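Local coordinates for BexL (Amycolatopsis orientalis, PDB 4XRW), which is a di-domain aromatase/cyclase that probably cyclises, dehydrates and aromatises a polyketide intermediate in the BE-7585A biosynthetic pathway, at residues A[254-259]-A[303-308]; A[42-47]-A[67-72]. All blocks are in the same frame, centred on the assembly; numbering follows the deposited sequence.

Contact 1 (A[254-259]-A[303-308]); sequences PALMTL and REFVRT
Leu256 reaches from a tight turn onto the helix at 303-308, where one methyl group, CD1, meets two side chains at once. Leu256 CD1 lies 3.8 Å from Val306 CG2. The two aliphatic side chains run past one another in opposite senses, and Val306 CG2 points its end at Leu256 CD1. The same Leu256 methyl is 3.8 Å from Phe305 CD2, with the leucine crossing the phenylalanine at about a right angle and meeting its ring obliquely. The reach comes from chi2 of Leu256, which at -169° extends CD1 away from CA. The other branch of the valine is used as well: Val306 CG1 is 4.0 Å from the sulfur SD of Met257, held anti to CA by a chi2 of -172°.

Leu256 and Met257 sit on a type I beta turn that runs from Pro254 to Met257, with a bond of 3.3 Å from Met257 N to Pro254 O. The turn leads into strand 257-268, so the contact joins the start of a sheet strand to the long C-terminal helix 299-326, the helix that the curved antiparallel sheet grips in the helix-grip fold. Ile289 and Val292 of the short helix 289-293 also pack on Leu256, while Val282 and Gln250 touch Met257 from neighbouring strands.

Packing is close around Val306, which is buried together with Leu256 and Met257. Phe305 approaches as near but contributes less contact; it is exposed and offers only the CD2 and CE2 side of its ring to the turn. No hydrogen bond or charge pair spans the two segments. Their cohesion is therefore that of methyls, a thioether and part of an aromatic ring, which holds turn and helix together by shape and hydrophobic burial without fixing a directional bond.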
loop_
_atom_site.group_PDB
_atom_site.type_symbol
_atom_site.label_atom_id
_atom_site.label_comp_id
_atom_site.label_asym_id
_atom_site.label_seq_id
_atom_site.Cartn_x
_atom_site.Cartn_y
_atom_site.Cartn_z
ATOM N N PRO A 254 12.820 4.934 5.401
ATOM C CA PRO A 254 13.867 5.266 6.354
ATOM C C PRO A 254 14.050 4.134 7.349
ATOM O O PRO A 254 13.210 3.214 7.400
ATOM C CB PRO A 254 13.330 6.509 7.030
ATOM C CG PRO A 254 11.903 6.356 7.016
ATOM C CD PRO A 254 11.575 5.640 5.730
ATOM N N ALA A 255 15.118 4.203 8.138
ATOM C CA ALA A 255 15.471 3.094 9.022
ATOM C C ALA A 255 14.375 2.743 10.024
ATOM O O ALA A 255 14.259 1.582 10.390
ATOM C CB ALA A 255 16.769 3.410 9.777
ATOM N N LEU A 256 13.572 3.718 10.446
ATOM C CA LEU A 256 12.557 3.497 11.510
ATOM C C LEU A 256 11.221 2.914 11.076
ATOM O O LEU A 256 10.406 2.538 11.928
ATOM C CB LEU A 256 12.232 4.809 12.245
ATOM C CG LEU A 256 13.195 5.431 13.256
ATOM C CD1 LEU A 256 12.474 6.555 13.984
ATOM C CD2 LEU A 256 13.743 4.387 14.250
ATOM N N MET A 257 10.954 2.863 9.772
ATOM C CA MET A 257 9.664 2.382 9.290
ATOM C C MET A 257 9.850 1.167 8.397
ATOM O O MET A 257 10.701 1.149 7.504
ATOM C CB MET A 257 8.899 3.494 8.522
ATOM C CG MET A 257 8.572 4.746 9.326
ATOM S SD MET A 257 7.491 5.906 8.455
ATOM C CE MET A 257 8.591 6.373 7.164
ATOM N N THR A 258 9.053 0.141 8.652
ATOM C CA THR A 258 8.971 -0.989 7.750
ATOM C C THR A 258 7.841 -0.792 6.739
ATOM O O THR A 258 7.854 -1.409 5.678
ATOM C CB THR A 258 8.735 -2.293 8.504
ATOM O OG1 THR A 258 7.557 -2.160 9.286
ATOM C CG2 THR A 258 9.881 -2.572 9.408
ATOM N N LEU A 259 6.874 0.061 7.069
ATOM C CA LEU A 259 5.784 0.387 6.162
ATOM C C LEU A 259 5.315 1.793 6.432
ATOM O O LEU A 259 5.257 2.235 7.572
ATOM C CB LEU A 259 4.609 -0.594 6.336
ATOM C CG LEU A 259 3.341 -0.222 5.546
ATOM C CD1 LEU A 259 2.949 -1.309 4.590
ATOM C CD2 LEU A 259 2.195 0.161 6.460
ATOM N N ARG A 303 7.255 5.832 18.103
ATOM C CA ARG A 303 5.903 6.144 17.635
ATOM C C ARG A 303 5.682 7.645 17.590
ATOM O O ARG A 303 5.078 8.149 16.650
ATOM C CB ARG A 303 4.808 5.528 18.517
ATOM C CG ARG A 303 4.579 4.052 18.323
ATOM C CD ARG A 303 3.131 3.673 18.619
ATOM N NE ARG A 303 2.772 3.892 20.017
ATOM C CZ ARG A 303 3.093 3.064 21.006
ATOM N NH1 ARG A 303 3.782 1.963 20.743
ATOM N NH2 ARG A 303 2.734 3.332 22.258
ATOM N N GLU A 304 6.160 8.365 18.598
ATOM C CA GLU A 304 5.868 9.794 18.659
ATOM C C GLU A 304 6.795 10.582 17.743
ATOM O O GLU A 304 6.389 11.572 17.148
ATOM C CB GLU A 304 5.961 10.304 20.099
ATOM C CG GLU A 304 4.772 9.879 20.971
ATOM C CD GLU A 304 3.420 10.264 20.373
ATOM O OE1 GLU A 304 3.009 11.436 20.531
ATOM O OE2 GLU A 304 2.764 9.393 19.747
ATOM N N PHE A 305 8.030 10.132 17.598
ATOM C CA PHE A 305 8.980 10.831 16.741
ATOM C C PHE A 305 8.459 10.794 15.313
ATOM O O PHE A 305 8.392 11.814 14.618
ATOM C CB PHE A 305 10.356 10.184 16.847
ATOM C CG PHE A 305 11.398 10.766 15.933
ATOM C CD1 PHE A 305 12.123 11.880 16.312
ATOM C CD2 PHE A 305 11.687 10.167 14.724
ATOM C CE1 PHE A 305 13.104 12.400 15.492
ATOM C CE2 PHE A 305 12.668 10.680 13.895
ATOM C CZ PHE A 305 13.378 11.802 14.281
ATOM N N VAL A 306 8.064 9.605 14.892
ATOM C CA VAL A 306 7.583 9.410 13.538
ATOM C C VAL A 306 6.257 10.150 13.369
ATOM O O VAL A 306 6.079 10.861 12.387
ATOM C CB VAL A 306 7.439 7.893 13.198
ATOM C CG1 VAL A 306 6.681 7.699 11.920
ATOM C CG2 VAL A 306 8.816 7.249 13.065
ATOM N N ARG A 307 5.349 9.995 14.334
ATOM C CA ARG A 307 4.032 10.592 14.274
ATOM C C ARG A 307 4.096 12.106 14.190
ATOM O O ARG A 307 3.326 12.717 13.444
ATOM C CB ARG A 307 3.180 10.211 15.481
ATOM C CG ARG A 307 1.771 10.801 15.401
ATOM C CD ARG A 307 0.947 10.613 16.667
ATOM N NE ARG A 307 -0.369 11.244 16.493
ATOM C CZ ARG A 307 -1.545 10.669 16.752
ATOM N NH1 ARG A 307 -1.609 9.428 17.226
ATOM N NH2 ARG A 307 -2.672 11.347 16.539
ATOM N N THR A 308 4.988 12.728 14.948
ATOM C CA THR A 308 5.061 14.185 14.872
ATOM C C THR A 308 5.648 14.657 13.545
ATOM O O THR A 308 5.149 15.615 12.976
ATOM C CB THR A 308 5.868 14.804 16.042
ATOM O OG1 THR A 308 7.216 14.308 16.051
ATOM C CG2 THR A 308 5.168 14.506 17.355
#

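Contact 2 (A[42-47]-A[67-72]); sequences AEVANW and ERIRIW
Trp47 N donates to Val44 O over 3.1 Å, a backbone bond closing the short 3-10 turn, from which both side chains point toward strand 67-73. Val44 CG1 also lies over one face of the Trp47 indole, 4.0 Å above the plane and offset toward the rim. The tryptophan NE1 is hydrogen-bonded to Val41 O, near the end of helix 34-42, and this should restrict rotation of the ring. Its benzo portion is then directed at the strand. Ile71 CD1 comes in at the ring edge, near the plane, 3.6 Å from Trp47 CZ3, and the two side chains cross almost perpendicularly.

In the helix-grip fold of the first domain, Ile69 and Ile71 point inward from the curved antiparallel sheet, and the connection between helices 34-42 and 47-50 packs against that inner surface. A bound MES molecule, probably from crystallisation, has its nearest atom about 3 Å from the Trp47 side chain.

Ile69 and Trp47 extend toward each other from opposite directions. With CG1 between the backbone N and the carbonyl carbon (chi1 57°), the isoleucine brings CD1 obliquely to within 3.8 Å of Trp47 CH2. The same Ile69 CD1 stands 4.3 Å from Val44 CG1, at the looser end of the patch.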
loop_
_atom_site.group_PDB
_atom_site.type_symbol
_atom_site.label_atom_id
_atom_site.label_comp_id
_atom_site.label_asym_id
_atom_site.label_seq_id
_atom_site.Cartn_x
_atom_site.Cartn_y
_atom_site.Cartn_z
ATOM N N ALA A 42 -8.760 -11.602 2.904
ATOM C CA ALA A 42 -10.111 -11.470 2.356
ATOM C C ALA A 42 -10.526 -9.998 2.250
ATOM O O ALA A 42 -11.159 -9.587 1.258
ATOM C CB ALA A 42 -11.104 -12.244 3.205
ATOM N N GLU A 43 -10.163 -9.207 3.252
ATOM C CA GLU A 43 -10.532 -7.789 3.302
ATOM C C GLU A 43 -9.408 -6.907 2.706
ATOM O O GLU A 43 -8.379 -6.674 3.336
ATOM C CB GLU A 43 -10.860 -7.395 4.736
ATOM C CG GLU A 43 -12.047 -8.216 5.296
ATOM C CD GLU A 43 -12.509 -7.767 6.689
ATOM O OE1 GLU A 43 -11.959 -6.781 7.236
ATOM O OE2 GLU A 43 -13.435 -8.416 7.231
ATOM N N VAL A 44 -9.618 -6.460 1.471
ATOM C CA VAL A 44 -8.521 -5.936 0.640
ATOM C C VAL A 44 -7.988 -4.595 1.090
ATOM O O VAL A 44 -6.938 -4.158 0.636
ATOM C CB VAL A 44 -8.963 -5.827 -0.841
ATOM C CG1 VAL A 44 -9.483 -7.184 -1.319
ATOM C CG2 VAL A 44 -10.008 -4.764 -1.032
ATOM N N ALA A 45 -8.713 -3.924 1.968
ATOM C CA ALA A 45 -8.214 -2.703 2.555
ATOM C C ALA A 45 -6.889 -3.019 3.292
ATOM O O ALA A 45 -6.046 -2.128 3.499
ATOM C CB ALA A 45 -9.260 -2.105 3.507
ATOM N N ASN A 46 -6.693 -4.288 3.653
ATOM C CA ASN A 46 -5.488 -4.706 4.379
ATOM C C ASN A 46 -4.291 -5.060 3.500
ATOM O O ASN A 46 -3.193 -5.272 4.002
ATOM C CB ASN A 46 -5.770 -5.914 5.254
ATOM C CG ASN A 46 -6.760 -5.612 6.344
ATOM O OD1 ASN A 46 -6.482 -4.798 7.223
ATOM N ND2 ASN A 46 -7.930 -6.243 6.287
ATOM N N TRP A 47 -4.491 -5.171 2.200
ATOM C CA TRP A 47 -3.412 -5.704 1.379
ATOM C C TRP A 47 -2.149 -4.849 1.437
ATOM O O TRP A 47 -1.077 -5.410 1.480
ATOM C CB TRP A 47 -3.858 -5.852 -0.061
ATOM C CG TRP A 47 -4.691 -7.100 -0.318
ATOM C CD1 TRP A 47 -5.374 -7.841 0.582
ATOM C CD2 TRP A 47 -4.886 -7.725 -1.592
ATOM N NE1 TRP A 47 -6.011 -8.908 -0.059
ATOM C CE2 TRP A 47 -5.730 -8.844 -1.390
ATOM C CE3 TRP A 47 -4.442 -7.434 -2.883
ATOM C CZ2 TRP A 47 -6.141 -9.657 -2.440
ATOM C CZ3 TRP A 47 -4.838 -8.241 -3.915
ATOM C CH2 TRP A 47 -5.684 -9.345 -3.688
ATOM N N GLU A 67 -16.715 -11.604 -6.498
ATOM C CA GLU A 67 -16.400 -10.189 -6.615
ATOM C C GLU A 67 -15.295 -9.968 -7.640
ATOM O O GLU A 67 -14.570 -10.894 -7.962
ATOM C CB GLU A 67 -15.976 -9.647 -5.269
ATOM C CG GLU A 67 -14.648 -10.196 -4.796
ATOM C CD GLU A 67 -14.254 -9.667 -3.437
ATOM O OE1 GLU A 67 -15.158 -9.296 -2.651
ATOM O OE2 GLU A 67 -13.036 -9.623 -3.168
ATOM N N ARG A 68 -15.186 -8.755 -8.156
ATOM C CA ARG A 68 -14.049 -8.374 -8.984
ATOM C C ARG A 68 -13.377 -7.167 -8.362
ATOM O O ARG A 68 -14.046 -6.221 -7.930
ATOM C CB ARG A 68 -14.475 -8.058 -10.406
ATOM C CG ARG A 68 -15.103 -9.236 -11.095
ATOM C CD ARG A 68 -15.712 -8.799 -12.436
ATOM N NE ARG A 68 -14.682 -8.315 -13.350
ATOM C CZ ARG A 68 -14.793 -7.245 -14.136
ATOM N NH1 ARG A 68 -15.906 -6.519 -14.159
ATOM N NH2 ARG A 68 -13.782 -6.903 -14.917
ATOM N N ILE A 69 -12.050 -7.211 -8.309
ATOM C CA ILE A 69 -11.272 -6.160 -7.660
ATOM C C ILE A 69 -10.221 -5.657 -8.635
ATOM O O ILE A 69 -9.851 -6.345 -9.598
ATOM C CB ILE A 69 -10.588 -6.639 -6.328
ATOM C CG1 ILE A 69 -9.682 -7.870 -6.589
ATOM C CG2 ILE A 69 -11.630 -6.902 -5.288
ATOM C CD1 ILE A 69 -8.842 -8.287 -5.415
ATOM N N ARG A 70 -9.826 -4.415 -8.405
ATOM C CA ARG A 70 -8.782 -3.735 -9.147
ATOM C C ARG A 70 -7.652 -3.457 -8.178
ATOM O O ARG A 70 -7.862 -2.856 -7.125
ATOM C CB ARG A 70 -9.271 -2.419 -9.793
ATOM C CG ARG A 70 -8.214 -1.845 -10.706
ATOM C CD ARG A 70 -8.652 -0.605 -11.471
ATOM N NE ARG A 70 -9.859 -0.859 -12.252
ATOM C CZ ARG A 70 -9.875 -1.377 -13.476
ATOM N NH1 ARG A 70 -8.742 -1.705 -14.093
ATOM N NH2 ARG A 70 -11.040 -1.577 -14.085
ATOM N N ILE A 71 -6.474 -3.944 -8.544
ATOM C CA ILE A 71 -5.288 -3.916 -7.704
ATOM C C ILE A 71 -4.284 -2.972 -8.359
ATOM O O ILE A 71 -3.981 -3.103 -9.548
ATOM C CB ILE A 71 -4.659 -5.289 -7.572
ATOM C CG1 ILE A 71 -5.625 -6.289 -6.925
ATOM C CG2 ILE A 71 -3.389 -5.220 -6.765
ATOM C CD1 ILE A 71 -5.415 -7.705 -7.424
ATOM N N TRP A 72 -3.795 -2.008 -7.584
ATOM C CA TRP A 72 -2.666 -1.189 -7.996
ATOM C C TRP A 72 -1.425 -1.621 -7.183
ATOM O O TRP A 72 -1.459 -1.699 -5.939
ATOM C CB TRP A 72 -2.938 0.318 -7.775
ATOM C CG TRP A 72 -3.967 0.955 -8.624
ATOM C CD1 TRP A 72 -3.780 1.720 -9.768
ATOM C CD2 TRP A 72 -5.355 0.921 -8.402
ATOM N NE1 TRP A 72 -4.975 2.143 -10.242
ATOM C CE2 TRP A 72 -5.965 1.654 -9.434
ATOM C CE3 TRP A 72 -6.152 0.350 -7.425
ATOM C CZ2 TRP A 72 -7.327 1.829 -9.499
ATOM C CZ3 TRP A 72 -7.521 0.521 -7.503
ATOM C CH2 TRP A 72 -8.088 1.248 -8.540
#

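Both contacts are buried and apolar, yet they belong to different domains, with centres 26 Å apart on opposite sides of the chain's centre. Contact 2, in the first domain, joins an inter-helix connection to the concave sheet, and an indole ring, with a bound MES close by, carries most of it on the loop side. Contact 1, in the second domain, involves the long C-terminal helix and the turn entering a strand; it lies farther from the centre, and one of its residues is exposed. Methyls and a thioether dominate there, with the aromatic ring at the margin. Beside contact 2, Trp72 meets Phe241 of the second domain edge-to-face, a link across the domain interface.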